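Side-chain contact in BB0689 (PDB 4D53), which is an outer surface lipoprotein of the Lyme disease spirochaete, a member of the bacterial CAP superfamily whose precise biochemical role remains uncertain: residues Thr63-Gln66 with Arg67-Tyr71. Residues are numbered along the deposited sequence; the frame is centred on the assembly and turned at random.
Sequences TPMQ and RIHKY
M65 and H69, one helical turn apart, leave the helix alongside each other, and M65 CG lies over the face of the imidazole, 3.8 Å from the centroid of the H69 ring, in a CH-pi contact. With CG anti to the backbone N (chi1 -172°) and bends at the next two torsions, the flexible thioether carries SD only obliquely past the ring, 4.5 Å from the same H69 centroid. A hydrogen bond from H69 NE2 to the carbonyl oxygen of F75 fixes the ring at its far end, a task suited to histidine, both flat and polar.

R67 folds back over the start of the helix. Its guanidinium lies off centre over the T63-P64 peptide, R67 NH1 3.4 Å from T63 C, turned there by the bend at chi3 (-64°). Arginine's flat, multi-donor cation can stack so while NH1 donates to T62 OG1 and NH2 serves E80, in a salt bridge, and the H57 carbonyl.

Successive i+4 to i main-chain bonds close the turns, from R67 N to T63 O (2.9 Å) through H69 N to M65 O. P64 suits the first turn, where its missing N-H costs no bond. I68, buried, branched and apolar, fits against F75, T78 and L38, seating helix 64-69 between edge strand 75-84 and helix 36-52 in the alpha-beta-alpha sandwich of the CAP domain.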
ATOM      1  N   THR A  63      -8.574  -4.554  10.936  1.00 31.08           N
ATOM      2  CA  THR A  63      -7.470  -5.238  10.315  1.00 31.92           C
ATOM      3  C   THR A  63      -7.482  -4.933   8.786  1.00 27.67           C
ATOM      4  O   THR A  63      -8.485  -4.496   8.236  1.00 30.45           O
ATOM      5  CB  THR A  63      -7.660  -6.731  10.534  1.00 34.92           C
ATOM      6  OG1 THR A  63      -6.543  -7.407  10.031  1.00 50.32           O
ATOM      7  CG2 THR A  63      -8.778  -7.212   9.746  1.00 31.29           C
ATOM      8  N   PRO A  64      -6.361  -5.166   8.077  1.00 28.01           N
ATOM      9  CA  PRO A  64      -6.394  -4.935   6.613  1.00 29.76           C
ATOM     10  C   PRO A  64      -7.511  -5.662   5.907  1.00 28.19           C
ATOM     11  O   PRO A  64      -8.217  -5.043   5.084  1.00 26.55           O
ATOM     12  CB  PRO A  64      -5.043  -5.477   6.158  1.00 31.54           C
ATOM     13  CG  PRO A  64      -4.172  -5.285   7.344  1.00 31.99           C
ATOM     14  CD  PRO A  64      -5.024  -5.551   8.531  1.00 30.26           C
ATOM     15  N   MET A  65      -7.687  -6.955   6.194  1.00 28.22           N
ATOM     16  CA  MET A  65      -8.829  -7.718   5.542  1.00 32.84           C
ATOM     17  C   MET A  65     -10.193  -7.096   5.794  1.00 31.37           C
ATOM     18  O   MET A  65     -11.003  -6.926   4.887  1.00 35.46           O
ATOM     19  CB  MET A  65      -8.864  -9.196   5.976  1.00 40.26           C
ATOM     20  CG  MET A  65      -9.880 -10.037   5.185  1.00 50.71           C
ATOM     21  SD  MET A  65      -9.091 -11.097   3.948  1.00 70.04           S
ATOM     22  CE  MET A  65      -8.119 -12.193   4.987  1.00 64.09           C
ATOM     23  N   GLN A  66     -10.428  -6.703   7.048  1.00 31.58           N
ATOM     24  CA  GLN A  66     -11.675  -6.091   7.444  1.00 33.01           C
ATOM     25  C   GLN A  66     -11.871  -4.770   6.755  1.00 29.75           C
ATOM     26  O   GLN A  66     -12.961  -4.434   6.341  1.00 29.83           O
ATOM     27  CB  GLN A  66     -11.570  -5.940   8.950  1.00 40.72           C
ATOM     28  CG  GLN A  66     -12.685  -5.428   9.786  1.00 51.45           C
ATOM     29  CD  GLN A  66     -12.380  -5.674  11.289  1.00 63.96           C
ATOM     30  OE1 GLN A  66     -11.575  -6.569  11.673  1.00 54.94           O
ATOM     31  NE2 GLN A  66     -13.028  -4.872  12.146  1.00 68.45           N
ATOM     32  N   ARG A  67     -10.797  -3.977   6.593  1.00 26.72           N
ATOM     33  CA  ARG A  67     -10.917  -2.717   5.922  1.00 27.39           C
ATOM     34  C   ARG A  67     -11.282  -2.928   4.443  1.00 26.70           C
ATOM     35  O   ARG A  67     -12.018  -2.153   3.880  1.00 28.93           O
ATOM     36  CB  ARG A  67      -9.615  -1.895   6.023  1.00 27.50           C
ATOM     37  CG  ARG A  67      -9.471  -1.330   7.410  1.00 26.04           C
ATOM     38  CD  ARG A  67      -8.369  -0.325   7.587  1.00 24.88           C
ATOM     39  NE  ARG A  67      -7.063  -0.894   7.367  1.00 23.01           N
ATOM     40  CZ  ARG A  67      -6.326  -1.513   8.307  1.00 23.80           C
ATOM     41  NH1 ARG A  67      -6.748  -1.695   9.542  1.00 25.39           N
ATOM     42  NH2 ARG A  67      -5.140  -2.000   8.011  1.00 22.82           N
ATOM     43  N   ILE A  68     -10.713  -3.943   3.814  1.00 27.62           N
ATOM     44  CA  ILE A  68     -11.055  -4.227   2.423  1.00 30.50           C
ATOM     45  C   ILE A  68     -12.509  -4.792   2.343  1.00 30.95           C
ATOM     46  O   ILE A  68     -13.260  -4.403   1.445  1.00 35.93           O
ATOM     47  CB  ILE A  68     -10.089  -5.222   1.771  1.00 32.44           C
ATOM     48  CG1 ILE A  68      -8.668  -4.589   1.705  1.00 31.93           C
ATOM     49  CG2 ILE A  68     -10.580  -5.553   0.344  1.00 33.35           C
ATOM     50  CD1 ILE A  68      -7.552  -5.566   1.485  1.00 30.69           C
ATOM     51  N   HIS A  69     -12.872  -5.650   3.284  1.00 34.77           N
ATOM     52  CA  HIS A  69     -14.240  -6.239   3.277  1.00 41.02           C
ATOM     53  C   HIS A  69     -15.343  -5.240   3.485  1.00 43.07           C
ATOM     54  O   HIS A  69     -16.484  -5.518   3.185  1.00 41.11           O
ATOM     55  CB  HIS A  69     -14.401  -7.331   4.279  1.00 41.08           C
ATOM     56  CG  HIS A  69     -13.814  -8.609   3.843  1.00 44.23           C
ATOM     57  ND1 HIS A  69     -13.711  -9.700   4.674  1.00 47.77           N
ATOM     58  CD2 HIS A  69     -13.237  -8.962   2.674  1.00 45.07           C
ATOM     59  CE1 HIS A  69     -13.123 -10.685   4.024  1.00 48.59           C
ATOM     60  NE2 HIS A  69     -12.817 -10.257   2.811  1.00 45.32           N
ATOM     61  N   LYS A  70     -15.021  -4.052   3.935  1.00 41.69           N
ATOM     62  CA  LYS A  70     -16.030  -3.010   3.992  1.00 44.55           C
ATOM     63  C   LYS A  70     -16.548  -2.619   2.623  1.00 47.36           C
ATOM     64  O   LYS A  70     -17.673  -2.174   2.500  1.00 41.62           O
ATOM     65  CB  LYS A  70     -15.467  -1.780   4.713  1.00 47.94           C
ATOM     66  CG  LYS A  70     -16.141  -0.465   4.400  1.00 50.23           C
ATOM     67  CD  LYS A  70     -15.679   0.629   5.366  1.00 58.72           C
ATOM     68  CE  LYS A  70     -16.396   1.955   5.135  1.00 61.42           C
ATOM     69  NZ  LYS A  70     -15.767   3.014   5.982  1.00 65.62           N
ATOM     70  N   TYR A  71     -15.720  -2.748   1.592  1.00 39.62           N
ATOM     71  CA  TYR A  71     -16.134  -2.469   0.256  1.00 39.61           C
ATOM     72  C   TYR A  71     -16.272  -3.681  -0.592  1.00 41.59           C
ATOM     73  O   TYR A  71     -16.989  -3.599  -1.592  1.00 43.19           O
ATOM     74  CB  TYR A  71     -15.148  -1.565  -0.408  1.00 41.17           C
ATOM     75  CG  TYR A  71     -15.135  -0.246   0.243  1.00 42.72           C
ATOM     76  CD1 TYR A  71     -16.252   0.590   0.157  1.00 46.14           C
ATOM     77  CD2 TYR A  71     -14.049   0.174   1.002  1.00 39.72           C
ATOM     78  CE1 TYR A  71     -16.273   1.815   0.777  1.00 46.99           C
ATOM     79  CE2 TYR A  71     -14.044   1.425   1.600  1.00 43.82           C
ATOM     80  CZ  TYR A  71     -15.164   2.240   1.486  1.00 50.77           C
ATOM     81  OH  TYR A  71     -15.232   3.459   2.112  1.00 46.94           O
TER